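Local coordinates for inner membrane lipoprotein (Salmonella enterica, PDB 4C47), which is required for proper surface expression of the trimeric autotransporter adhesin SadA and could take a direct part in its biogenesis, at residues Ile90-Arg95 against Ile183-Glu188. Residues are numbered along the deposited sequence; the frame is centred on the assembly and turned at random.
Sequences IGLAGR and IGIDME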
loop_
_atom_site.group_PDB
_atom_site.type_symbol
_atom_site.label_atom_id
_atom_site.label_comp_id
_atom_site.label_asym_id
_atom_site.label_seq_id
_atom_site.Cartn_x
_atom_site.Cartn_y
_atom_site.Cartn_z
ATOM N N ILE A 90 -0.126 13.150 -17.520
ATOM C CA ILE A 90 0.456 14.382 -18.023
ATOM C C ILE A 90 1.756 14.693 -17.290
ATOM O O ILE A 90 1.815 14.644 -16.062
ATOM C CB ILE A 90 -0.529 15.562 -17.886
ATOM C CG1 ILE A 90 -1.664 15.421 -18.898
ATOM C CG2 ILE A 90 0.181 16.885 -18.093
ATOM C CD1 ILE A 90 -2.636 16.574 -18.888
ATOM N N GLY A 91 2.799 14.986 -18.055
ATOM C CA GLY A 91 4.079 15.364 -17.489
ATOM C C GLY A 91 4.412 16.810 -17.800
ATOM O O GLY A 91 4.367 17.241 -18.952
ATOM N N LEU A 92 4.744 17.562 -16.758
ATOM C CA LEU A 92 5.092 18.966 -16.884
ATOM C C LEU A 92 6.398 19.211 -16.156
ATOM O O LEU A 92 6.643 18.629 -15.101
ATOM C CB LEU A 92 4.007 19.850 -16.262
ATOM C CG LEU A 92 2.581 19.788 -16.814
ATOM C CD1 LEU A 92 1.688 20.749 -16.046
ATOM C CD2 LEU A 92 2.559 20.114 -18.297
ATOM N N ALA A 93 7.246 20.062 -16.719
ATOM C CA ALA A 93 8.397 20.556 -15.970
ATOM C C ALA A 93 8.171 22.026 -15.684
ATOM O O ALA A 93 7.397 22.681 -16.375
ATOM C CB ALA A 93 9.698 20.348 -16.741
ATOM N N GLY A 94 8.844 22.546 -14.665
ATOM C CA GLY A 94 8.688 23.937 -14.298
ATOM C C GLY A 94 9.987 24.539 -13.813
ATOM O O GLY A 94 10.791 23.863 -13.168
ATOM N N ARG A 95 10.200 25.812 -14.131
ATOM C CA ARG A 95 11.372 26.529 -13.643
ATOM C C ARG A 95 10.956 27.862 -13.028
ATOM O O ARG A 95 10.221 28.643 -13.639
ATOM C CB ARG A 95 12.403 26.732 -14.760
ATOM C CG ARG A 95 11.894 27.521 -15.964
ATOM C CD ARG A 95 12.878 27.480 -17.124
ATOM N NE ARG A 95 12.452 28.352 -18.215
ATOM C CZ ARG A 95 13.011 28.382 -19.420
ATOM N NH1 ARG A 95 14.025 27.581 -19.711
ATOM N NH2 ARG A 95 12.544 29.217 -20.337
ATOM N N ILE A 183 1.789 21.465 -5.366
ATOM C CA ILE A 183 1.061 21.707 -6.604
ATOM C C ILE A 183 0.701 20.416 -7.341
ATOM O O ILE A 183 1.549 19.547 -7.558
ATOM C CB ILE A 183 1.827 22.683 -7.523
ATOM C CG1 ILE A 183 1.052 22.918 -8.822
ATOM C CG2 ILE A 183 3.238 22.181 -7.806
ATOM C CD1 ILE A 183 1.632 24.012 -9.685
ATOM N N GLY A 184 -0.572 20.297 -7.711
ATOM C CA GLY A 184 -1.063 19.132 -8.422
ATOM C C GLY A 184 -1.915 19.485 -9.629
ATOM O O GLY A 184 -2.328 20.633 -9.804
ATOM N N ILE A 185 -2.186 18.483 -10.458
ATOM C CA ILE A 185 -2.943 18.678 -11.690
ATOM C C ILE A 185 -4.394 18.212 -11.577
ATOM O O ILE A 185 -4.662 17.062 -11.230
ATOM C CB ILE A 185 -2.294 17.922 -12.867
ATOM C CG1 ILE A 185 -0.884 18.443 -13.130
ATOM C CG2 ILE A 185 -3.142 18.058 -14.121
ATOM C CD1 ILE A 185 -0.852 19.882 -13.560
ATOM N N ASP A 186 -5.326 19.110 -11.878
ATOM C CA ASP A 186 -6.725 18.732 -12.032
ATOM C C ASP A 186 -6.975 18.433 -13.507
ATOM O O ASP A 186 -6.636 19.235 -14.379
ATOM C CB ASP A 186 -7.651 19.842 -11.534
ATOM C CG ASP A 186 -9.068 19.353 -11.281
ATOM O OD1 ASP A 186 -9.609 18.611 -12.128
ATOM O OD2 ASP A 186 -9.638 19.707 -10.228
ATOM N N MET A 187 -7.571 17.275 -13.774
ATOM C CA MET A 187 -7.657 16.742 -15.130
ATOM C C MET A 187 -9.064 16.764 -15.713
ATOM O O MET A 187 -9.303 16.204 -16.782
ATOM C CB MET A 187 -7.124 15.310 -15.152
ATOM C CG MET A 187 -5.670 15.196 -14.749
ATOM S SD MET A 187 -4.595 15.103 -16.187
ATOM C CE MET A 187 -5.011 13.477 -16.793
ATOM N N GLU A 188 -9.986 17.419 -15.013
ATOM C CA GLU A 188 -11.398 17.425 -15.394
ATOM C C GLU A 188 -11.663 17.936 -16.813
ATOM O O GLU A 188 -12.329 17.266 -17.601
ATOM C CB GLU A 188 -12.219 18.231 -14.384
#
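Across the core of the C-terminal beta-sandwich, the start of strand 91-102 in one sheet faces the end of strand 180-186 in the other, with Leu92 meeting Ile185 and Ile90 meeting Met187. The two backbones exchange no hydrogen bonds; their closest CA atoms, those of Ile90 and Ile185, stay 8.4 Å apart, so side chains alone bridge the gap. In the inner pair the methyl ends do the touching: CD1 of Leu92 comes to 3.7 Å from CD1 of Ile185, the two side chains approaching at a slant. Leu92 holds CD1 anti to its CA (chi2 -180°), whereas Ile185 folds its ethyl branch over, with chi2 at -64°. Phe125, on the strand beside 180-186, packs against both residues, and Ile85 from the strand beside 91-102 also reaches Ile185, so both sheets of the sandwich supply this patch of core.

Nearer the loop ends, Ile90 and Met187 run past each other in opposite senses. CD1 of Ile90 lies 3.6 Å from SD of Met187, and the CG1 of the same isoleucine is 4.0 Å from that sulfur, which puts the thioether alongside the ethyl branch. The CB of Met187 does not aim straight at the neighbouring sheet; the bend at chi2 (-98°) brings the sulfur across to it. Val190 packs on Ile90 as well, while Asn87 and Asn89 touch Met187. At the end of the strand an Asx turn spans the methionine: OD1 of Asp186 accepts the backbone N-H of Glu188 at 3.1 Å (N to OD1), nearly in line with its C-O bond. The other carboxylate oxygen of Asp186, OD2, forms a salt bridge to Lys151.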